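Local coordinates for protein methionyl-tRNA formyltransferase (Clostridium thermocellum, PDB 1ZGH) that probably transfers a formyl group from 10-formyltetrahydrofolate to the amino group of methionine on initiator tRNA, at residues L150-R162 against Y214-A226. Residues are numbered along the deposited sequence; the frame is centred on the assembly and turned at random.
Sequences LDLYGTAEEIFMR and YIRMLDGEGYPRA
A capped helix N-terminus, the start of helix 156-178, docks against the chain leaving the C-terminal end of helix 208-217 and so joins the formyl transferase region to the C-terminal region. T155 is the N-cap: its OG1, at chi1 65°, lies between its own backbone N and carbonyl carbon and accepts from E158 N, while E158 OE1 takes T155 N to complete a capping box. The next two amides of this first turn, which have no helical acceptor, point across the contact. A156 N donates to R216 O at 2.8 Å, and E157 N reaches D219 O at 3.3 Å. R216 O also takes D219 N, from the opposite face of its carbonyl plane. Small A156 lets the backbones close up, its CB 3.4 Å from M217 O. From R216 an extended chain runs past G154 and turns one nitrogen, NH1, to two carbonyls at the guanidinium edge: L152 O at 2.8 Å and, on a lone pair, G154 O at 2.9 Å. This long, multiply donating side chain thus ties down the link between strand and helix, where G154 has backbone angles that call for glycine; D213 pairs with R216 NE. At the far end E157 is bent at chi2, and its OE2 accepts from E221 N at 3.0 Å in a bent bond, the donor lying nearly along the C-O axis of E157, within the type II turn G220-Y223. The E221 carboxylate itself bonds to S40. At the last residue of the turn, the ring of Y223 lies near parallel to that of F160, their planes 24° apart, but slid so that they barely overlap; F160 CE2 sits 3.5 Å from Y223 CZ. Helix 116-122 packs on A156 and R216 through L117 and I121, W41 of helix 40-52 touches E157, F160 and E221, and D219 OD2 accepts from R239 N in strand 233-243.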
ATOM      1  N   LEU A 150      -6.245   6.681  -8.903  1.00 25.83           N
ATOM      2  CA  LEU A 150      -6.265   5.225  -8.781  1.00 25.25           C
ATOM      3  C   LEU A 150      -7.696   4.719  -8.630  1.00 25.77           C
ATOM      4  O   LEU A 150      -8.427   5.141  -7.726  1.00 24.81           O
ATOM      5  CB  LEU A 150      -5.442   4.760  -7.565  1.00 25.27           C
ATOM      6  CG  LEU A 150      -5.459   3.247  -7.277  1.00 24.11           C
ATOM      7  CD1 LEU A 150      -4.752   2.375  -8.342  1.00 22.87           C
ATOM      8  CD2 LEU A 150      -4.923   2.974  -5.916  1.00 24.29           C
ATOM      9  N   ASP A 151      -8.081   3.797  -9.507  1.00 25.79           N
ATOM     10  CA  ASP A 151      -9.365   3.118  -9.412  1.00 25.68           C
ATOM     11  C   ASP A 151      -9.320   1.945  -8.417  1.00 25.24           C
ATOM     12  O   ASP A 151      -8.312   1.241  -8.311  1.00 23.81           O
ATOM     13  CB  ASP A 151      -9.765   2.604 -10.799  1.00 26.57           C
ATOM     14  CG  ASP A 151     -10.039   3.748 -11.806  1.00 27.67           C
ATOM     15  OD1 ASP A 151     -10.647   4.782 -11.423  1.00 25.56           O
ATOM     16  OD2 ASP A 151      -9.682   3.576 -12.996  1.00 27.32           O
ATOM     17  N   LEU A 152     -10.434   1.718  -7.712  1.00 25.23           N
ATOM     18  CA  LEU A 152     -10.501   0.717  -6.649  1.00 24.90           C
ATOM     19  C   LEU A 152     -11.475  -0.464  -6.930  1.00 25.21           C
ATOM     20  O   LEU A 152     -12.018  -1.075  -6.005  1.00 24.05           O
ATOM     21  CB  LEU A 152     -10.879   1.408  -5.321  1.00 25.06           C
ATOM     22  CG  LEU A 152      -9.884   2.464  -4.810  1.00 25.21           C
ATOM     23  CD1 LEU A 152     -10.413   3.049  -3.504  1.00 25.45           C
ATOM     24  CD2 LEU A 152      -8.516   1.879  -4.583  1.00 24.09           C
ATOM     25  N   TYR A 153     -11.674  -0.798  -8.201  1.00 24.39           N
ATOM     26  CA  TYR A 153     -12.386  -2.011  -8.547  1.00 24.16           C
ATOM     27  C   TYR A 153     -11.443  -3.232  -8.499  1.00 24.98           C
ATOM     28  O   TYR A 153     -10.215  -3.081  -8.723  1.00 25.21           O
ATOM     29  CB  TYR A 153     -12.976  -1.910  -9.943  1.00 23.81           C
ATOM     30  CG  TYR A 153     -14.145  -1.000 -10.117  1.00 23.90           C
ATOM     31  CD1 TYR A 153     -15.468  -1.480 -10.018  1.00 25.09           C
ATOM     32  CD2 TYR A 153     -13.956   0.343 -10.430  1.00 25.46           C
ATOM     33  CE1 TYR A 153     -16.568  -0.609 -10.208  1.00 24.50           C
ATOM     34  CE2 TYR A 153     -15.054   1.186 -10.629  1.00 24.92           C
ATOM     35  CZ  TYR A 153     -16.342   0.704 -10.500  1.00 24.39           C
ATOM     36  OH  TYR A 153     -17.366   1.576 -10.722  1.00 24.17           O
ATOM     37  N   GLY A 154     -12.007  -4.421  -8.273  1.00 24.49           N
ATOM     38  CA  GLY A 154     -11.211  -5.707  -8.242  1.00 24.09           C
ATOM     39  C   GLY A 154     -10.777  -6.167  -6.843  1.00 25.02           C
ATOM     40  O   GLY A 154     -11.227  -5.650  -5.821  1.00 26.00           O
ATOM     41  N   THR A 155      -9.863  -7.128  -6.793  1.00 25.29           N
ATOM     42  CA  THR A 155      -9.371  -7.666  -5.540  1.00 23.99           C
ATOM     43  C   THR A 155      -8.264  -6.733  -4.999  1.00 25.15           C
ATOM     44  O   THR A 155      -7.686  -5.951  -5.750  1.00 23.13           O
ATOM     45  CB  THR A 155      -8.784  -9.069  -5.787  1.00 24.83           C
ATOM     46  OG1 THR A 155      -7.635  -8.969  -6.645  1.00 25.68           O
ATOM     47  CG2 THR A 155      -9.898 -10.118  -6.391  1.00 27.44           C
ATOM     48  N   ALA A 156      -7.913  -6.893  -3.735  1.00 24.27           N
ATOM     49  CA  ALA A 156      -6.766  -6.185  -3.178  1.00 26.23           C
ATOM     50  C   ALA A 156      -5.500  -6.362  -4.014  1.00 26.06           C
ATOM     51  O   ALA A 156      -4.831  -5.371  -4.293  1.00 27.76           O
ATOM     52  CB  ALA A 156      -6.540  -6.573  -1.751  1.00 26.28           C
ATOM     53  N   GLU A 157      -5.164  -7.606  -4.386  1.00 26.21           N
ATOM     54  CA  GLU A 157      -4.023  -7.894  -5.199  1.00 24.90           C
ATOM     55  C   GLU A 157      -4.029  -7.134  -6.515  1.00 25.34           C
ATOM     56  O   GLU A 157      -3.000  -6.540  -6.879  1.00 23.42           O
ATOM     57  CB  GLU A 157      -3.808  -9.394  -5.432  1.00 25.87           C
ATOM     58  CG  GLU A 157      -2.460  -9.742  -6.172  1.00 25.96           C
ATOM     59  CD  GLU A 157      -1.732 -10.926  -5.584  1.00 27.19           C
ATOM     60  OE1 GLU A 157      -0.858 -11.482  -6.266  1.00 28.82           O
ATOM     61  OE2 GLU A 157      -2.003 -11.280  -4.421  1.00 29.17           O
ATOM     62  N   GLU A 158      -5.174  -7.117  -7.203  1.00 24.58           N
ATOM     63  CA  GLU A 158      -5.330  -6.399  -8.471  1.00 25.80           C
ATOM     64  C   GLU A 158      -5.135  -4.884  -8.293  1.00 25.62           C
ATOM     65  O   GLU A 158      -4.447  -4.219  -9.068  1.00 24.94           O
ATOM     66  CB  GLU A 158      -6.716  -6.709  -9.099  1.00 26.07           C
ATOM     67  CG  GLU A 158      -6.786  -8.070  -9.786  1.00 27.07           C
ATOM     68  CD  GLU A 158      -8.221  -8.556 -10.065  1.00 27.74           C
ATOM     69  OE1 GLU A 158      -9.160  -7.887  -9.612  1.00 24.97           O
ATOM     70  OE2 GLU A 158      -8.390  -9.602 -10.713  1.00 30.02           O
ATOM     71  N   ILE A 159      -5.677  -4.358  -7.205  1.00 24.94           N
ATOM     72  CA  ILE A 159      -5.598  -2.923  -6.933  1.00 24.01           C
ATOM     73  C   ILE A 159      -4.162  -2.542  -6.541  1.00 24.59           C
ATOM     74  O   ILE A 159      -3.647  -1.542  -7.006  1.00 22.99           O
ATOM     75  CB  ILE A 159      -6.598  -2.527  -5.789  1.00 23.75           C
ATOM     76  CG1 ILE A 159      -8.055  -2.686  -6.287  1.00 22.70           C
ATOM     77  CG2 ILE A 159      -6.312  -1.090  -5.286  1.00 24.21           C
ATOM     78  CD1 ILE A 159      -9.069  -2.756  -5.149  1.00 24.07           C
ATOM     79  N   PHE A 160      -3.533  -3.341  -5.694  1.00 25.44           N
ATOM     80  CA  PHE A 160      -2.131  -3.080  -5.301  1.00 26.35           C
ATOM     81  C   PHE A 160      -1.185  -3.181  -6.497  1.00 26.42           C
ATOM     82  O   PHE A 160      -0.249  -2.378  -6.628  1.00 24.06           O
ATOM     83  CB  PHE A 160      -1.680  -3.989  -4.147  1.00 26.44           C
ATOM     84  CG  PHE A 160      -2.299  -3.679  -2.837  1.00 29.28           C
ATOM     85  CD1 PHE A 160      -2.398  -2.371  -2.370  1.00 31.41           C
ATOM     86  CD2 PHE A 160      -2.703  -4.709  -1.999  1.00 30.42           C
ATOM     87  CE1 PHE A 160      -2.939  -2.114  -1.136  1.00 28.85           C
ATOM     88  CE2 PHE A 160      -3.238  -4.439  -0.778  1.00 30.70           C
ATOM     89  CZ  PHE A 160      -3.333  -3.138  -0.337  1.00 30.20           C
HETATM   90  N   MSE A 161      -1.428  -4.128  -7.400  1.00 25.66           N
HETATM   91  CA  MSE A 161      -0.607  -4.202  -8.615  1.00 27.90           C
HETATM   92  C   MSE A 161      -0.847  -3.016  -9.568  1.00 26.17           C
HETATM   93  O   MSE A 161       0.066  -2.529 -10.206  1.00 23.15           O
HETATM   94  CB  MSE A 161      -0.805  -5.547  -9.349  1.00 27.75           C
HETATM   95  CG  MSE A 161      -0.345  -6.722  -8.496  1.00 28.31           C
HETATM   96 SE   MSE A 161      -0.524  -8.411  -9.505  1.00 41.03          SE
HETATM   97  CE  MSE A 161      -2.237  -8.480  -9.744  1.00 30.82           C
ATOM     98  N   ARG A 162      -2.089  -2.565  -9.658  1.00 25.55           N
ATOM     99  CA  ARG A 162      -2.443  -1.380 -10.437  1.00 25.54           C
ATOM    100  C   ARG A 162      -1.736  -0.126  -9.862  1.00 24.87           C
ATOM    101  O   ARG A 162      -1.154   0.666 -10.611  1.00 24.69           O
ATOM    102  CB  ARG A 162      -3.977  -1.226 -10.405  1.00 26.43           C
ATOM    103  CG  ARG A 162      -4.568  -0.089 -11.219  1.00 25.93           C
ATOM    104  CD  ARG A 162      -6.132  -0.064 -11.040  1.00 25.67           C
ATOM    105  NE  ARG A 162      -6.757  -1.356 -11.329  1.00 25.48           N
ATOM    106  CZ  ARG A 162      -7.775  -1.903 -10.681  1.00 27.74           C
ATOM    107  NH1 ARG A 162      -8.383  -1.246  -9.708  1.00 27.82           N
ATOM    108  NH2 ARG A 162      -8.219  -3.114 -11.044  1.00 27.56           N
ATOM    109  N   TYR A 214     -16.078  -7.039   1.031  1.00 27.09           N
ATOM    110  CA  TYR A 214     -15.235  -7.693   2.077  1.00 27.95           C
ATOM    111  C   TYR A 214     -14.321  -8.801   1.529  1.00 27.86           C
ATOM    112  O   TYR A 214     -13.136  -8.838   1.804  1.00 27.37           O
ATOM    113  CB  TYR A 214     -16.083  -8.226   3.249  1.00 28.67           C
ATOM    114  CG  TYR A 214     -16.113  -7.273   4.419  1.00 28.97           C
ATOM    115  CD1 TYR A 214     -16.680  -6.005   4.290  1.00 28.25           C
ATOM    116  CD2 TYR A 214     -15.580  -7.644   5.660  1.00 30.32           C
ATOM    117  CE1 TYR A 214     -16.685  -5.111   5.366  1.00 31.26           C
ATOM    118  CE2 TYR A 214     -15.588  -6.759   6.752  1.00 29.94           C
ATOM    119  CZ  TYR A 214     -16.135  -5.502   6.587  1.00 30.45           C
ATOM    120  OH  TYR A 214     -16.197  -4.640   7.644  1.00 32.22           O
ATOM    121  N   ILE A 215     -14.886  -9.714   0.736  1.00 28.01           N
ATOM    122  CA  ILE A 215     -14.100 -10.773   0.146  1.00 27.77           C
ATOM    123  C   ILE A 215     -12.992 -10.227  -0.773  1.00 28.52           C
ATOM    124  O   ILE A 215     -11.807 -10.583  -0.601  1.00 28.72           O
ATOM    125  CB  ILE A 215     -14.956 -11.793  -0.631  1.00 27.52           C
ATOM    126  CG1 ILE A 215     -15.989 -12.443   0.306  1.00 27.07           C
ATOM    127  CG2 ILE A 215     -14.016 -12.846  -1.292  1.00 28.25           C
ATOM    128  CD1 ILE A 215     -16.997 -13.289  -0.438  1.00 27.56           C
ATOM    129  N   ARG A 216     -13.348  -9.349  -1.710  1.00 27.28           N
ATOM    130  CA  ARG A 216     -12.345  -8.835  -2.645  1.00 27.44           C
ATOM    131  C   ARG A 216     -11.248  -7.970  -1.976  1.00 26.14           C
ATOM    132  O   ARG A 216     -10.100  -8.055  -2.381  1.00 25.23           O
ATOM    133  CB  ARG A 216     -12.967  -8.055  -3.786  1.00 26.57           C
ATOM    134  CG  ARG A 216     -13.394  -6.615  -3.463  1.00 27.92           C
ATOM    135  CD  ARG A 216     -14.272  -6.126  -4.582  1.00 28.08           C
ATOM    136  NE  ARG A 216     -14.890  -4.830  -4.316  1.00 27.57           N
ATOM    137  CZ  ARG A 216     -14.329  -3.651  -4.553  1.00 24.95           C
ATOM    138  NH1 ARG A 216     -13.112  -3.536  -5.093  1.00 23.40           N
ATOM    139  NH2 ARG A 216     -15.017  -2.571  -4.299  1.00 25.18           N
HETATM  140  N   MSE A 217     -11.628  -7.177  -0.973  1.00 26.01           N
HETATM  141  CA  MSE A 217     -10.723  -6.202  -0.348  1.00 28.05           C
HETATM  142  C   MSE A 217      -9.693  -6.905   0.538  1.00 27.76           C
HETATM  143  O   MSE A 217      -8.663  -6.324   0.829  1.00 25.62           O
HETATM  144  CB  MSE A 217     -11.458  -5.131   0.447  1.00 27.89           C
HETATM  145  CG  MSE A 217     -11.856  -5.527   1.880  1.00 28.50           C
HETATM  146 SE   MSE A 217     -13.004  -4.198   2.720  1.00 37.50          SE
HETATM  147  CE  MSE A 217     -12.880  -4.892   4.644  1.00 31.59           C
ATOM    148  N   LEU A 218      -9.985  -8.150   0.935  1.00 27.94           N
ATOM    149  CA  LEU A 218      -9.063  -9.004   1.684  1.00 28.40           C
ATOM    150  C   LEU A 218      -8.370 -10.137   0.906  1.00 29.25           C
ATOM    151  O   LEU A 218      -7.636 -10.948   1.507  1.00 30.59           O
ATOM    152  CB  LEU A 218      -9.798  -9.550   2.913  1.00 29.43           C
ATOM    153  CG  LEU A 218     -10.283  -8.447   3.854  1.00 27.33           C
ATOM    154  CD1 LEU A 218     -11.400  -8.932   4.774  1.00 28.86           C
ATOM    155  CD2 LEU A 218      -9.161  -7.848   4.635  1.00 29.89           C
ATOM    156  N   ASP A 219      -8.590 -10.175  -0.418  1.00 28.59           N
ATOM    157  CA  ASP A 219      -8.086 -11.175  -1.326  1.00 28.19           C
ATOM    158  C   ASP A 219      -6.783 -10.682  -1.951  1.00 28.13           C
ATOM    159  O   ASP A 219      -6.748 -10.116  -3.048  1.00 28.87           O
ATOM    160  CB  ASP A 219      -9.175 -11.504  -2.337  1.00 28.36           C
ATOM    161  CG  ASP A 219      -8.862 -12.697  -3.217  1.00 30.88           C
ATOM    162  OD1 ASP A 219      -7.760 -13.326  -3.115  1.00 28.63           O
ATOM    163  OD2 ASP A 219      -9.723 -12.997  -4.080  1.00 27.09           O
ATOM    164  N   GLY A 220      -5.688 -10.920  -1.232  1.00 28.63           N
ATOM    165  CA  GLY A 220      -4.363 -10.543  -1.722  1.00 29.61           C
ATOM    166  C   GLY A 220      -3.249 -11.085  -0.851  1.00 29.85           C
ATOM    167  O   GLY A 220      -3.474 -11.421   0.308  1.00 29.97           O
ATOM    168  N   GLU A 221      -2.046 -11.106  -1.421  1.00 30.33           N
ATOM    169  CA  GLU A 221      -0.888 -11.735  -0.818  1.00 31.38           C
ATOM    170  C   GLU A 221      -0.686 -11.189   0.571  1.00 31.57           C
ATOM    171  O   GLU A 221      -0.519  -9.963   0.760  1.00 31.10           O
ATOM    172  CB  GLU A 221       0.334 -11.483  -1.717  1.00 31.45           C
ATOM    173  CG  GLU A 221       1.617 -12.136  -1.322  1.00 33.15           C
ATOM    174  CD  GLU A 221       2.681 -11.771  -2.319  1.00 32.74           C
ATOM    175  OE1 GLU A 221       2.575 -12.240  -3.509  1.00 33.39           O
ATOM    176  OE2 GLU A 221       3.551 -10.962  -1.922  1.00 32.20           O
ATOM    177  N   GLY A 222      -0.732 -12.100   1.543  1.00 31.75           N
ATOM    178  CA  GLY A 222      -0.387 -11.779   2.933  1.00 33.29           C
ATOM    179  C   GLY A 222      -1.553 -11.240   3.756  1.00 33.94           C
ATOM    180  O   GLY A 222      -1.350 -10.922   4.912  1.00 34.22           O
ATOM    181  N   TYR A 223      -2.754 -11.118   3.173  1.00 33.13           N
ATOM    182  CA  TYR A 223      -3.894 -10.521   3.873  1.00 33.56           C
ATOM    183  C   TYR A 223      -4.794 -11.591   4.460  1.00 33.14           C
ATOM    184  O   TYR A 223      -4.901 -12.664   3.872  1.00 34.04           O
ATOM    185  CB  TYR A 223      -4.668  -9.555   2.941  1.00 34.90           C
ATOM    186  CG  TYR A 223      -3.844  -8.340   2.645  1.00 37.26           C
ATOM    187  CD1 TYR A 223      -3.836  -7.247   3.522  1.00 37.94           C
ATOM    188  CD2 TYR A 223      -2.994  -8.290   1.521  1.00 40.03           C
ATOM    189  CE1 TYR A 223      -3.046  -6.117   3.260  1.00 39.62           C
ATOM    190  CE2 TYR A 223      -2.189  -7.184   1.268  1.00 38.35           C
ATOM    191  CZ  TYR A 223      -2.221  -6.092   2.141  1.00 40.55           C
ATOM    192  OH  TYR A 223      -1.409  -4.972   1.908  1.00 39.86           O
ATOM    193  N   PRO A 224      -5.431 -11.319   5.634  1.00 32.50           N
ATOM    194  CA  PRO A 224      -6.346 -12.283   6.283  1.00 31.52           C
ATOM    195  C   PRO A 224      -7.686 -12.284   5.576  1.00 30.09           C
ATOM    196  O   PRO A 224      -8.439 -11.298   5.659  1.00 29.68           O
ATOM    197  CB  PRO A 224      -6.523 -11.731   7.710  1.00 30.31           C
ATOM    198  CG  PRO A 224      -6.288 -10.250   7.585  1.00 32.43           C
ATOM    199  CD  PRO A 224      -5.314 -10.066   6.416  1.00 32.59           C
ATOM    200  N   ARG A 225      -7.992 -13.380   4.891  1.00 28.89           N
ATOM    201  CA  ARG A 225      -9.214 -13.445   4.087  1.00 28.37           C
ATOM    202  C   ARG A 225     -10.492 -13.175   4.873  1.00 26.49           C
ATOM    203  O   ARG A 225     -10.605 -13.524   6.041  1.00 25.21           O
ATOM    204  CB  ARG A 225      -9.347 -14.819   3.426  1.00 28.88           C
ATOM    205  CG  ARG A 225      -8.276 -15.136   2.388  1.00 33.14           C
ATOM    206  CD  ARG A 225      -8.412 -14.396   1.111  1.00 41.05           C
ATOM    207  NE  ARG A 225      -7.332 -14.792   0.184  1.00 46.05           N
ATOM    208  CZ  ARG A 225      -6.095 -14.302   0.244  1.00 47.26           C
ATOM    209  NH1 ARG A 225      -5.786 -13.402   1.182  1.00 43.05           N
ATOM    210  NH2 ARG A 225      -5.174 -14.710  -0.627  1.00 47.07           N
ATOM    211  N   ALA A 226     -11.498 -12.683   4.162  1.00 26.92           N
ATOM    212  CA  ALA A 226     -12.818 -12.503   4.706  1.00 27.25           C
ATOM    213  C   ALA A 226     -13.345 -13.873   5.159  1.00 27.42           C
ATOM    214  O   ALA A 226     -13.179 -14.868   4.471  1.00 27.30           O
ATOM    215  CB  ALA A 226     -13.765 -11.887   3.683  1.00 27.18           C
TER